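Aerobactin synthase IucC (Klebsiella pneumoniae, PDB 6CN7) probably catalyses the ATP-dependent attachment of a second N-acetyl-N-hydroxylysine to a citryl-linked intermediate, the step that yields the siderophore aerobactin. Local coordinates at residues Asp9-Gln14 with Leu106-Leu111; Leu15-Leu20 with Leu60-Gln65; Leu20-Tyr25 with His138-Phe143; Val74-Leu79 with Gln99-Thr104; Lys113-Leu118 with Gln132-Gly137. The protein carries 5 engineered substitutions. All blocks are in the same frame, centred on the assembly; numbering follows the deposited sequence.

Interaction 1 of 5, residues Asp9-Gln14 with Leu106-Leu111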
# COMPACT_ATOMS: atom_id res chain seq x y z
N ASP A 9 29.84 4.11 0.63
CA ASP A 9 30.71 4.46 -0.48
C ASP A 9 31.01 3.25 -1.35
O ASP A 9 31.06 3.35 -2.58
CB ASP A 9 32.01 5.08 0.03
CG ASP A 9 33.00 5.36 -1.08
OD1 ASP A 9 32.74 6.27 -1.90
OD2 ASP A 9 34.03 4.66 -1.15
N PHE A 10 31.22 2.08 -0.73
CA PHE A 10 31.50 0.88 -1.50
C PHE A 10 30.32 0.52 -2.39
O PHE A 10 30.50 0.16 -3.56
CB PHE A 10 31.83 -0.28 -0.56
CG PHE A 10 32.09 -1.58 -1.27
CD1 PHE A 10 33.34 -1.87 -1.80
CD2 PHE A 10 31.08 -2.52 -1.41
CE1 PHE A 10 33.57 -3.06 -2.45
CE2 PHE A 10 31.31 -3.72 -2.06
CZ PHE A 10 32.56 -3.99 -2.58
N VAL A 11 29.10 0.61 -1.86
CA VAL A 11 27.93 0.22 -2.64
C VAL A 11 27.67 1.20 -3.77
O VAL A 11 27.24 0.82 -4.86
CB VAL A 11 26.71 0.07 -1.71
CG1 VAL A 11 25.46 -0.25 -2.51
CG2 VAL A 11 26.95 -1.03 -0.69
N ASN A 12 27.93 2.49 -3.53
CA ASN A 12 27.75 3.48 -4.59
C ASN A 12 28.80 3.31 -5.68
O ASN A 12 28.49 3.45 -6.87
CB ASN A 12 27.81 4.90 -4.01
CG ASN A 12 26.44 5.43 -3.64
OD1 ASN A 12 25.70 5.93 -4.50
ND2 ASN A 12 26.08 5.33 -2.37
N ARG A 13 30.04 3.02 -5.30
CA ARG A 13 31.09 2.81 -6.30
C ARG A 13 30.80 1.59 -7.16
O ARG A 13 30.92 1.63 -8.39
CB ARG A 13 32.45 2.68 -5.62
CG ARG A 13 32.99 3.99 -5.10
CD ARG A 13 34.41 3.86 -4.56
NE ARG A 13 34.89 5.15 -4.08
CZ ARG A 13 35.57 6.03 -4.82
NH1 ARG A 13 35.87 5.77 -6.08
NH2 ARG A 13 35.95 7.18 -4.28
N GLN A 14 30.40 0.48 -6.53
CA GLN A 14 30.09 -0.72 -7.29
C GLN A 14 28.96 -0.46 -8.28
O GLN A 14 29.01 -0.92 -9.43
CB GLN A 14 29.71 -1.86 -6.34
CG GLN A 14 30.81 -2.28 -5.37
CD GLN A 14 31.94 -3.03 -6.04
OE1 GLN A 14 33.07 -2.54 -6.12
NE2 GLN A 14 31.66 -4.24 -6.52
N LEU A 106 19.73 -0.05 -1.02
CA LEU A 106 19.28 -0.67 0.22
C LEU A 106 19.55 -2.16 0.21
O LEU A 106 20.08 -2.72 1.18
CB LEU A 106 17.80 -0.38 0.44
CG LEU A 106 17.46 1.04 0.91
CD1 LEU A 106 15.96 1.28 0.85
CD2 LEU A 106 17.97 1.28 2.32
N GLY A 107 19.19 -2.84 -0.89
CA GLY A 107 19.43 -4.27 -0.98
C GLY A 107 20.91 -4.60 -1.01
O GLY A 107 21.35 -5.57 -0.38
N ASP A 108 21.70 -3.80 -1.73
CA ASP A 108 23.14 -4.03 -1.77
C ASP A 108 23.77 -3.83 -0.40
O ASP A 108 24.73 -4.52 -0.05
CB ASP A 108 23.79 -3.11 -2.80
CG ASP A 108 23.37 -3.45 -4.23
OD1 ASP A 108 22.71 -4.50 -4.42
OD2 ASP A 108 23.71 -2.68 -5.15
N LEU A 109 23.24 -2.90 0.40
CA LEU A 109 23.71 -2.73 1.77
C LEU A 109 23.38 -3.95 2.61
O LEU A 109 24.19 -4.36 3.46
CB LEU A 109 23.11 -1.48 2.39
CG LEU A 109 23.61 -0.13 1.85
CD1 LEU A 109 22.69 0.99 2.29
CD2 LEU A 109 25.03 0.13 2.30
N GLN A 110 22.21 -4.55 2.40
CA GLN A 110 21.85 -5.76 3.13
C GLN A 110 22.78 -6.91 2.78
O GLN A 110 23.28 -7.61 3.67
CB GLN A 110 20.40 -6.14 2.83
CG GLN A 110 19.91 -7.35 3.60
CD GLN A 110 19.94 -7.13 5.10
OE1 GLN A 110 19.73 -6.01 5.58
NE2 GLN A 110 20.23 -8.18 5.85
N LEU A 111 23.03 -7.12 1.49
CA LEU A 111 23.91 -8.21 1.07
C LEU A 111 25.31 -8.02 1.62
O LEU A 111 25.97 -8.98 2.02
CB LEU A 111 23.93 -8.31 -0.45
CG LEU A 111 22.59 -8.66 -1.11
CD1 LEU A 111 22.68 -8.57 -2.62
CD2 LEU A 111 22.14 -10.05 -0.69
O HOH W 1 26.14 -1.74 -5.22
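V11 carries its helix's side of the contact with segment 106-111, and it divides its two methyls between neighbouring residues there. CG1 stands opposite the backbone N (chi1 176°) and presses on the methylene of D108, with V11 CG1 only 3.3 Å from D108 CB, a tight approach for two carbons. The same torsion sets CG2 beside the backbone N, where V11 CG2 comes 3.7 Å from L109 CD2. L109 reaches this point with the end of its side chain, since its first bond does not aim at the facing helix.

D108 has a second task. Its OD2 accepts from a water at 2.6 Å, and that same water donates to V11 O over 2.8 Å, so a bridged polar link runs beside the apolar one. OD1 of D108 is taken by a salt bridge to K145. Within helix 4-25, R13 NE reaches back one turn to D9 OD2, 3.1 Å away, on the syn side of the carboxylate and in the guanidinium plane, a salt bridge that takes no part in the contact with 106-111.

L105 and L112 also touch V11. Together with D108 and L109 they outline the four-residue diamond of a helix surface, and V11 sits in it as a knob in a hole, consistent with knobs-into-holes packing at this point.

Interaction 2 of 5, residues Leu15-Leu20 with Leu60-Gln65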
# COMPACT_ATOMS: atom_id res chain seq x y z
N LEU A 15 27.94 0.29 -7.87
CA LEU A 15 26.81 0.53 -8.75
C LEU A 15 27.19 1.47 -9.90
O LEU A 15 26.80 1.24 -11.05
CB LEU A 15 25.62 1.10 -7.96
CG LEU A 15 24.36 1.38 -8.78
CD1 LEU A 15 23.92 0.15 -9.56
CD2 LEU A 15 23.23 1.87 -7.89
N VAL A 16 27.94 2.53 -9.60
CA VAL A 16 28.40 3.43 -10.66
C VAL A 16 29.21 2.65 -11.69
O VAL A 16 29.02 2.81 -12.90
CB VAL A 16 29.22 4.59 -10.06
CG1 VAL A 16 29.95 5.38 -11.15
CG2 VAL A 16 28.31 5.53 -9.27
N ALA A 17 30.13 1.80 -11.22
CA ALA A 17 30.94 1.01 -12.14
C ALA A 17 30.07 0.08 -12.98
O ALA A 17 30.29 -0.08 -14.18
CB ALA A 17 31.99 0.22 -11.37
N LYS A 18 29.07 -0.55 -12.35
CA LYS A 18 28.16 -1.41 -13.10
C LYS A 18 27.40 -0.61 -14.16
O LYS A 18 27.25 -1.06 -15.30
CB LYS A 18 27.19 -2.10 -12.15
CG LYS A 18 26.23 -3.07 -12.84
CD LYS A 18 25.25 -3.70 -11.86
CE LYS A 18 24.22 -4.54 -12.60
NZ LYS A 18 23.24 -5.19 -11.68
N MET A 19 26.91 0.58 -13.79
CA MET A 19 26.18 1.41 -14.74
C MET A 19 27.06 1.84 -15.90
O MET A 19 26.68 1.69 -17.07
CB MET A 19 25.60 2.64 -14.02
CG MET A 19 24.55 2.32 -12.97
SD MET A 19 24.15 3.75 -11.93
CE MET A 19 23.36 4.83 -13.13
N LEU A 20 28.24 2.39 -15.61
CA LEU A 20 29.12 2.86 -16.67
C LEU A 20 29.51 1.73 -17.61
O LEU A 20 29.49 1.89 -18.84
CB LEU A 20 30.38 3.51 -16.07
CG LEU A 20 30.22 4.82 -15.30
CD1 LEU A 20 31.55 5.22 -14.68
CD2 LEU A 20 29.70 5.94 -16.20
N LEU A 60 33.67 -3.64 -20.37
CA LEU A 60 34.74 -3.21 -19.47
C LEU A 60 34.63 -3.87 -18.10
O LEU A 60 33.54 -4.04 -17.56
CB LEU A 60 34.70 -1.70 -19.31
CG LEU A 60 35.02 -0.86 -20.55
CD1 LEU A 60 34.59 0.58 -20.34
CD2 LEU A 60 36.50 -0.94 -20.88
N TRP A 61 35.79 -4.23 -17.54
CA TRP A 61 35.89 -4.64 -16.14
C TRP A 61 36.45 -3.44 -15.38
O TRP A 61 37.66 -3.21 -15.37
CB TRP A 61 36.79 -5.86 -15.98
CG TRP A 61 36.48 -6.98 -16.91
CD1 TRP A 61 35.31 -7.19 -17.59
CD2 TRP A 61 37.35 -8.06 -17.27
NE1 TRP A 61 35.41 -8.33 -18.35
CE2 TRP A 61 36.65 -8.88 -18.18
CE3 TRP A 61 38.66 -8.40 -16.92
CZ2 TRP A 61 37.22 -10.02 -18.73
CZ3 TRP A 61 39.22 -9.54 -17.48
CH2 TRP A 61 38.50 -10.34 -18.37
N ILE A 62 35.57 -2.67 -14.75
CA ILE A 62 35.94 -1.42 -14.10
C ILE A 62 36.35 -1.71 -12.66
O ILE A 62 35.64 -2.41 -11.93
CB ILE A 62 34.78 -0.41 -14.17
CG1 ILE A 62 34.56 0.01 -15.63
CG2 ILE A 62 35.07 0.80 -13.28
CD1 ILE A 62 33.42 0.99 -15.84
N ASP A 63 37.49 -1.16 -12.25
CA ASP A 63 37.92 -1.19 -10.86
C ASP A 63 37.22 -0.06 -10.12
O ASP A 63 37.57 1.12 -10.28
CB ASP A 63 39.43 -1.07 -10.76
CG ASP A 63 39.94 -1.15 -9.33
OD1 ASP A 63 39.11 -1.13 -8.39
OD2 ASP A 63 41.17 -1.24 -9.14
N ALA A 64 36.23 -0.41 -9.29
CA ALA A 64 35.36 0.60 -8.69
C ALA A 64 36.13 1.58 -7.80
O ALA A 64 35.69 2.72 -7.62
CB ALA A 64 34.25 -0.07 -7.89
N GLN A 65 37.26 1.15 -7.24
CA GLN A 65 38.00 2.03 -6.33
C GLN A 65 38.66 3.19 -7.07
O GLN A 65 38.89 4.25 -6.48
CB GLN A 65 39.05 1.24 -5.56
CG GLN A 65 38.48 0.40 -4.42
CD GLN A 65 37.84 1.25 -3.34
OE1 GLN A 65 38.39 2.28 -2.93
NE2 GLN A 65 36.67 0.83 -2.88
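Helix 4-25 lies against the four-stranded antiparallel sheet near the N terminus, and I62 on strand 60-62, outermost in that sheet within the chain, meets A17 and L20 of the helix. The side-chain contacts are all apolar, and I62 brings both its branches to them. CG2, trans to the backbone N, touches the small side chain of the alanine, A17 CB lying 3.7 Å from I62 CG2. The longer branch extends fully (chi2 179°) and runs on past A17, so that I62 CD1 comes 3.7 Å from the backbone A17 O and 4.0 Å from L20 CB, one helical turn further on. I62 thus spans one turn of the helix, from A17 to L20.

Beyond the strand, the methyl of A64 meets the same alanine, with A64 CB 4.2 Å from A17 CB. With only methyls between them, the backbones come close, the CA atoms of A17 and A64 being 5.6 Å apart. The chain turns here through an Asx turn: D63 OD1 accepts from Q65 N at 3.2 Å, the donor standing 44° above the carboxylate plane. A21 and F50 also touch I62, from the helix and from strand 46-54 respectively. The whole is helix-on-sheet packing, an N-terminal helix lying on an antiparallel meander whose strands follow one another in chain order.

Interaction 3 of 5, residues Leu20-Tyr25 with His138-Phe143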
# COMPACT_ATOMS: atom_id res chain seq x y z
N LEU A 20 28.24 2.39 -15.61
CA LEU A 20 29.12 2.86 -16.67
C LEU A 20 29.51 1.73 -17.61
O LEU A 20 29.49 1.89 -18.84
CB LEU A 20 30.38 3.51 -16.07
CG LEU A 20 30.22 4.82 -15.30
CD1 LEU A 20 31.55 5.22 -14.68
CD2 LEU A 20 29.70 5.94 -16.20
N ALA A 21 29.88 0.58 -17.05
CA ALA A 21 30.38 -0.52 -17.88
C ALA A 21 29.30 -1.06 -18.81
O ALA A 21 29.56 -1.32 -19.98
CB ALA A 21 30.93 -1.63 -16.99
N GLU A 22 28.08 -1.23 -18.30
CA GLU A 22 27.02 -1.81 -19.12
C GLU A 22 26.52 -0.81 -20.16
O GLU A 22 26.28 -1.18 -21.32
CB GLU A 22 25.87 -2.30 -18.24
CG GLU A 22 24.84 -3.17 -18.96
CD GLU A 22 25.40 -4.51 -19.40
OE1 GLU A 22 26.35 -5.00 -18.75
OE2 GLU A 22 24.89 -5.07 -20.39
N LEU A 23 26.35 0.45 -19.78
CA LEU A 23 25.91 1.46 -20.74
C LEU A 23 26.97 1.71 -21.81
O LEU A 23 26.62 2.05 -22.95
CB LEU A 23 25.56 2.76 -20.03
CG LEU A 23 24.32 2.73 -19.13
CD1 LEU A 23 24.23 3.99 -18.30
CD2 LEU A 23 23.06 2.55 -19.96
N GLU A 24 28.25 1.55 -21.47
CA GLU A 24 29.30 1.66 -22.48
C GLU A 24 29.28 0.46 -23.41
O GLU A 24 29.55 0.58 -24.61
CB GLU A 24 30.66 1.81 -21.81
CG GLU A 24 31.74 2.47 -22.68
CD GLU A 24 32.53 1.46 -23.51
OE1 GLU A 24 32.32 0.24 -23.34
OE2 GLU A 24 33.38 1.90 -24.32
N TYR A 25 28.97 -0.72 -22.87
CA TYR A 25 28.83 -1.91 -23.70
C TYR A 25 27.62 -1.80 -24.61
O TYR A 25 27.65 -2.28 -25.75
CB TYR A 25 28.74 -3.15 -22.82
CG TYR A 25 28.60 -4.44 -23.59
CD1 TYR A 25 29.64 -4.90 -24.38
CD2 TYR A 25 27.43 -5.19 -23.53
CE1 TYR A 25 29.52 -6.08 -25.10
CE2 TYR A 25 27.31 -6.37 -24.24
CZ TYR A 25 28.35 -6.81 -25.02
OH TYR A 25 28.24 -7.98 -25.73
N HIS A 138 20.23 -9.60 -10.85
CA HIS A 138 20.42 -9.66 -12.30
C HIS A 138 21.67 -8.88 -12.69
O HIS A 138 21.82 -7.72 -12.29
CB HIS A 138 19.20 -9.10 -13.03
CG HIS A 138 19.15 -9.49 -14.47
ND1 HIS A 138 19.77 -8.76 -15.46
CD2 HIS A 138 18.55 -10.53 -15.09
CE1 HIS A 138 19.56 -9.34 -16.63
NE2 HIS A 138 18.82 -10.41 -16.44
N PRO A 139 22.59 -9.47 -13.47
CA PRO A 139 23.88 -8.81 -13.71
C PRO A 139 23.85 -7.70 -14.74
O PRO A 139 24.81 -6.92 -14.80
CB PRO A 139 24.77 -9.97 -14.18
CG PRO A 139 23.83 -10.90 -14.86
CD PRO A 139 22.52 -10.80 -14.12
N LYS A 140 22.80 -7.60 -15.56
CA LYS A 140 22.79 -6.62 -16.64
C LYS A 140 22.14 -5.30 -16.23
O LYS A 140 22.67 -4.23 -16.55
CB LYS A 140 22.05 -7.18 -17.86
CG LYS A 140 22.00 -6.22 -19.04
CD LYS A 140 21.28 -6.83 -20.24
CE LYS A 140 21.15 -5.81 -21.36
NZ LYS A 140 22.47 -5.25 -21.77
N PHE A 141 21.01 -5.35 -15.53
CA PHE A 141 20.22 -4.15 -15.29
C PHE A 141 20.81 -3.31 -14.16
O PHE A 141 21.26 -3.84 -13.14
CB PHE A 141 18.77 -4.52 -14.98
CG PHE A 141 18.05 -5.11 -16.15
CD1 PHE A 141 17.62 -4.29 -17.19
CD2 PHE A 141 17.80 -6.47 -16.24
CE1 PHE A 141 16.96 -4.82 -18.28
CE2 PHE A 141 17.14 -7.00 -17.33
CZ PHE A 141 16.72 -6.18 -18.35
N ALA A 142 20.80 -1.99 -14.36
CA ALA A 142 21.48 -1.08 -13.45
C ALA A 142 20.88 -1.12 -12.05
O ALA A 142 21.61 -1.17 -11.05
CB ALA A 142 21.43 0.34 -14.01
N PHE A 143 19.55 -1.10 -11.95
CA PHE A 143 18.84 -1.11 -10.67
C PHE A 143 18.07 -2.43 -10.57
O PHE A 143 16.86 -2.47 -10.73
CB PHE A 143 17.91 0.10 -10.57
CG PHE A 143 18.57 1.40 -10.96
CD1 PHE A 143 19.85 1.70 -10.53
CD2 PHE A 143 17.91 2.31 -11.76
CE1 PHE A 143 20.46 2.89 -10.89
CE2 PHE A 143 18.51 3.51 -12.12
CZ PHE A 143 19.79 3.79 -11.68
O HOH W 2 26.30 -5.28 -16.37
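The carboxylate of E22 is the flat group that meets K140: K140 NZ donates to E22 OE2 at 2.8 Å, on the anti side of OE2 and 17° out of the carboxylate plane. In the loop itself the H138 ring is held between two neighbours, with P139 CD 3.6 Å above one face and F141 CE2 3.4 Å above the opposite one, both offset toward the rim. H138 ND1 also accepts from K140 N at 3.2 Å, although this donor lies 35° out of the ring plane.

K140 runs straight through three torsions and turns only at the last (chi4 56°), which swings its ammonium over to the glutamate. The two side chains cross at about a right angle, and each sets a methylene against an oxygen of the other residue: K140 CG lies 3.4 Å from E22 OE2, and E22 CG 3.4 Å from K140 O. A water modelled between E22 OE1 and P139 O sits too close to the glutamate to be trusted.

Each charge has a further partner, K140 NZ pairing with E26 and E22 OE2 with R492. The arrangement is a salt-bridge network of alternating charges, joining the end of helix 4-25, an irregular loop and helix 475-499.

Interaction 4 of 5, residues Val74-Leu79 with Gln99-Thr104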
# COMPACT_ATOMS: atom_id res chain seq x y z
N VAL A 74 31.54 10.14 -5.39
CA VAL A 74 31.09 9.12 -6.32
C VAL A 74 29.78 8.54 -5.80
O VAL A 74 29.76 7.76 -4.85
CB VAL A 74 32.15 8.03 -6.51
CG1 VAL A 74 31.67 6.97 -7.49
CG2 VAL A 74 33.46 8.65 -6.98
N LEU A 75 28.67 8.93 -6.44
CA LEU A 75 27.34 8.48 -6.03
C LEU A 75 26.54 8.09 -7.27
O LEU A 75 26.61 8.75 -8.30
CB LEU A 75 26.60 9.57 -5.26
CG LEU A 75 27.29 10.06 -3.98
CD1 LEU A 75 26.59 11.29 -3.43
CD2 LEU A 75 27.34 8.95 -2.94
N ALA A 76 25.78 6.99 -7.15
CA ALA A 76 24.92 6.57 -8.24
C ALA A 76 23.88 7.63 -8.56
O ALA A 76 23.56 7.87 -9.73
CB ALA A 76 24.24 5.24 -7.90
N GLN A 77 23.34 8.28 -7.53
CA GLN A 77 22.37 9.34 -7.75
C GLN A 77 22.94 10.43 -8.65
O GLN A 77 22.25 10.92 -9.56
CB GLN A 77 21.95 9.93 -6.40
CG GLN A 77 20.91 11.03 -6.50
CD GLN A 77 21.44 12.38 -6.07
OE1 GLN A 77 22.56 12.75 -6.40
NE2 GLN A 77 20.63 13.12 -5.32
N THR A 78 24.20 10.81 -8.44
CA THR A 78 24.82 11.82 -9.28
C THR A 78 24.88 11.37 -10.73
O THR A 78 24.56 12.14 -11.64
CB THR A 78 26.23 12.14 -8.75
OG1 THR A 78 26.16 12.44 -7.36
CG2 THR A 78 26.83 13.33 -9.49
N LEU A 79 25.30 10.13 -10.96
CA LEU A 79 25.39 9.63 -12.33
C LEU A 79 24.03 9.60 -13.00
O LEU A 79 23.89 9.97 -14.17
CB LEU A 79 26.02 8.23 -12.34
CG LEU A 79 26.04 7.52 -13.69
CD1 LEU A 79 26.83 8.32 -14.72
CD2 LEU A 79 26.61 6.12 -13.55
N GLN A 99 13.82 5.91 -7.06
CA GLN A 99 13.30 4.92 -6.13
C GLN A 99 13.87 3.54 -6.44
O GLN A 99 14.28 2.81 -5.53
CB GLN A 99 11.78 4.91 -6.18
CG GLN A 99 11.16 6.16 -5.56
CD GLN A 99 9.65 6.18 -5.67
OE1 GLN A 99 9.06 5.43 -6.44
NE2 GLN A 99 9.01 7.05 -4.90
N ASP A 100 13.90 3.16 -7.72
CA ASP A 100 14.55 1.92 -8.11
C ASP A 100 16.03 1.95 -7.74
O ASP A 100 16.59 0.93 -7.31
CB ASP A 100 14.38 1.66 -9.60
CG ASP A 100 12.93 1.43 -9.99
OD1 ASP A 100 12.13 1.05 -9.12
OD2 ASP A 100 12.60 1.61 -11.18
N LEU A 101 16.68 3.10 -7.91
CA LEU A 101 18.09 3.22 -7.56
C LEU A 101 18.30 3.03 -6.07
O LEU A 101 19.19 2.28 -5.65
CB LEU A 101 18.62 4.59 -8.01
CG LEU A 101 20.10 4.91 -7.72
CD1 LEU A 101 20.60 5.91 -8.74
CD2 LEU A 101 20.32 5.47 -6.31
N TYR A 102 17.50 3.71 -5.25
CA TYR A 102 17.69 3.61 -3.80
C TYR A 102 17.21 2.27 -3.27
O TYR A 102 17.76 1.77 -2.28
CB TYR A 102 16.99 4.77 -3.10
CG TYR A 102 17.73 6.08 -3.23
CD1 TYR A 102 18.94 6.28 -2.58
CD2 TYR A 102 17.24 7.12 -4.02
CE1 TYR A 102 19.63 7.47 -2.70
CE2 TYR A 102 17.93 8.32 -4.14
CZ TYR A 102 19.12 8.48 -3.48
OH TYR A 102 19.82 9.67 -3.59
N ALA A 103 16.21 1.67 -3.90
CA ALA A 103 15.84 0.31 -3.55
C ALA A 103 17.00 -0.65 -3.79
O ALA A 103 17.18 -1.62 -3.03
CB ALA A 103 14.61 -0.14 -4.34
N THR A 104 17.80 -0.40 -4.83
CA THR A 104 18.94 -1.27 -5.12
C THR A 104 20.05 -1.07 -4.09
O THR A 104 20.65 -2.04 -3.62
CB THR A 104 19.46 -1.01 -6.53
OG1 THR A 104 18.41 -1.26 -7.48
CG2 THR A 104 20.65 -1.92 -6.85
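Q77 and Y102 meet where the start of helix 76-87 packs on the middle of helix 91-114, two consecutive helices that form a helical hairpin. Followed outward, the glutamine passes along the tyrosine hydroxyl from beginning to end. Its CB is already 3.5 Å from Y102 OH. CG extends away from the backbone N (chi1 -178°) and comes nearest, with Q77 CG 3.4 Å from Y102 OH. The chain then bends at chi2 (-114°), and from there CD and NE2 of Q77 draw back slightly from Y102 OH. The amide plane is turned 72° from the ring, and the approach is van der Waals contact with the aliphatic chain. The hydroxyl itself makes a weak hydrogen bond to E241 of the second subunit, whose A240 packs on the same tyrosine, so this side of the hairpin faces the dimer partner.

Deeper in, L101 points at the first turn of the other helix. A76 CB lies 3.8 Å from L101 CD1, and the same methyl is 3.7 Å from A76 O and close to Q77 N, resting as much on backbone as on side chain. A76 is tied to a third helix, for its N donates to OD1 of N12. The other methyl of the leucine serves its own helix, L101 CD2 lying 3.9 Å above the centre of the Y102 ring.

Interaction 5 of 5, residues Lys113-Leu118 with Gln132-Gly137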
# COMPACT_ATOMS: atom_id res chain seq x y z
N LYS A 113 26.14 -6.50 4.44
CA LYS A 113 26.11 -6.83 5.86
C LYS A 113 25.99 -8.34 6.08
O LYS A 113 26.66 -8.91 6.94
CB LYS A 113 24.97 -6.09 6.55
N ALA A 114 25.12 -9.00 5.30
CA ALA A 114 24.86 -10.42 5.51
C ALA A 114 26.00 -11.32 5.03
O ALA A 114 26.10 -12.46 5.50
CB ALA A 114 23.57 -10.83 4.81
N ARG A 115 26.84 -10.83 4.12
CA ARG A 115 27.92 -11.63 3.56
C ARG A 115 29.28 -11.29 4.16
O ARG A 115 30.31 -11.72 3.62
CB ARG A 115 27.95 -11.46 2.04
CG ARG A 115 26.76 -12.11 1.35
CD ARG A 115 26.62 -11.69 -0.11
NE ARG A 115 27.81 -12.02 -0.89
CZ ARG A 115 27.83 -12.07 -2.22
NH1 ARG A 115 28.96 -12.38 -2.85
NH2 ARG A 115 26.73 -11.83 -2.93
N ARG A 116 29.31 -10.54 5.26
CA ARG A 116 30.58 -10.11 5.84
C ARG A 116 31.28 -11.26 6.54
O ARG A 116 30.64 -12.13 7.15
CB ARG A 116 30.36 -8.96 6.82
CG ARG A 116 31.28 -7.77 6.56
CD ARG A 116 31.24 -6.77 7.69
NE ARG A 116 30.10 -5.86 7.60
CZ ARG A 116 30.05 -4.79 6.81
NH1 ARG A 116 31.08 -4.49 6.03
NH2 ARG A 116 28.97 -4.02 6.80
N GLY A 117 32.61 -11.26 6.47
CA GLY A 117 33.43 -12.30 7.04
C GLY A 117 33.29 -13.67 6.41
O GLY A 117 33.85 -14.64 6.94
N LEU A 118 32.58 -13.79 5.29
CA LEU A 118 32.29 -15.08 4.68
C LEU A 118 33.15 -15.25 3.44
O LEU A 118 33.05 -14.47 2.49
CB LEU A 118 30.81 -15.19 4.33
CG LEU A 118 29.86 -15.09 5.53
CD1 LEU A 118 28.42 -15.24 5.09
CD2 LEU A 118 30.20 -16.15 6.58
N GLN A 132 20.81 -18.63 -2.36
CA GLN A 132 20.05 -18.01 -3.38
C GLN A 132 19.60 -16.64 -2.97
O GLN A 132 19.62 -15.77 -3.75
CB GLN A 132 18.88 -18.85 -3.83
CG GLN A 132 17.95 -18.13 -4.76
CD GLN A 132 16.92 -18.95 -5.45
OE1 GLN A 132 16.18 -18.45 -6.23
NE2 GLN A 132 16.87 -20.20 -5.17
N CYS A 133 19.22 -16.46 -1.74
CA CYS A 133 18.83 -15.15 -1.24
C CYS A 133 19.97 -14.15 -1.31
O CYS A 133 19.74 -12.96 -1.55
CB CYS A 133 18.33 -15.26 0.21
SG CYS A 133 16.68 -15.98 0.40
N LEU A 134 21.21 -14.60 -1.12
CA LEU A 134 22.36 -13.71 -1.03
C LEU A 134 22.98 -13.39 -2.38
O LEU A 134 24.01 -12.72 -2.43
CB LEU A 134 23.41 -14.31 -0.10
CG LEU A 134 22.97 -14.55 1.35
CD1 LEU A 134 24.09 -15.18 2.14
CD2 LEU A 134 22.51 -13.25 2.01
N LEU A 135 22.38 -13.86 -3.48
CA LEU A 135 22.91 -13.55 -4.79
C LEU A 135 22.72 -12.06 -5.10
O LEU A 135 21.78 -11.42 -4.63
CB LEU A 135 22.22 -14.40 -5.86
CG LEU A 135 22.49 -15.90 -5.79
CD1 LEU A 135 21.64 -16.63 -6.81
CD2 LEU A 135 23.96 -16.21 -6.01
N SER A 136 23.64 -11.52 -5.91
CA SER A 136 23.66 -10.09 -6.18
C SER A 136 22.46 -9.64 -7.01
O SER A 136 22.14 -8.45 -7.01
CB SER A 136 24.95 -9.71 -6.91
OG SER A 136 26.09 -10.06 -6.15
N GLY A 137 21.80 -10.55 -7.71
CA GLY A 137 20.70 -10.19 -8.58
C GLY A 137 21.10 -10.20 -10.04
O GLY A 137 22.14 -10.72 -10.44
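L134 and R115 contribute most of the surface buried here, with A114 a lesser third, just where the chain leaves helix 91-114 and helix 128-133. R115 is the first residue beyond its helix and opens a type II beta turn to L118, in which G117 takes the positive phi of 66° usual for the third position. The arginine and the leucine slide past each other in opposite directions, alkyl against alkyl, with R115 CG 4.1 Å from L134 CD1. The other methyl of the leucine turns to the last helical residue, L134 CD2 lying 3.8 Å from A114 CB, so the branches of L134 straddle the point where the helix ends.

Further out, R115 bends at chi3 (59°) and carries its guanidinium along the backbone of the facing segment. R115 CD rests 3.6 Å from L134 O, and R115 NH2 donates to the same carbonyl at 2.9 Å. That bond is weak, its angle at the hydrogen only 129°, and the stronger hold on the group comes from a salt bridge between NH2 and E375. The S136 carbonyl accepts from K145. The carboxylate of E375 bridges the two segments: R115 NH2 and S136 OG stand 3.7 Å apart, and both are bound to its OE1.

How the interactions relate
Helix 4-25 opens three of the five contacts in turn. Interaction 2 closes first, when the chain returns along strand 60-62, and interaction 4 follows as helix 91-114 folds back on helix 76-87. Both fall within the longer loop that interaction 1 closes at 106-111. Interaction 5 comes next in series, a short loop beyond helix 91-114, and L111 of interaction 1 packs on its L134. Interaction 3 closes last, crossing interactions 1 and 2 and enclosing interactions 4 and 5; K18 of interaction 2 reaches its H138 carbonyl. Together they tie the N-terminal helix to the small sheet, the helical hairpin and the loop 138-143, and join the ends of helices 91-114 and 128-133.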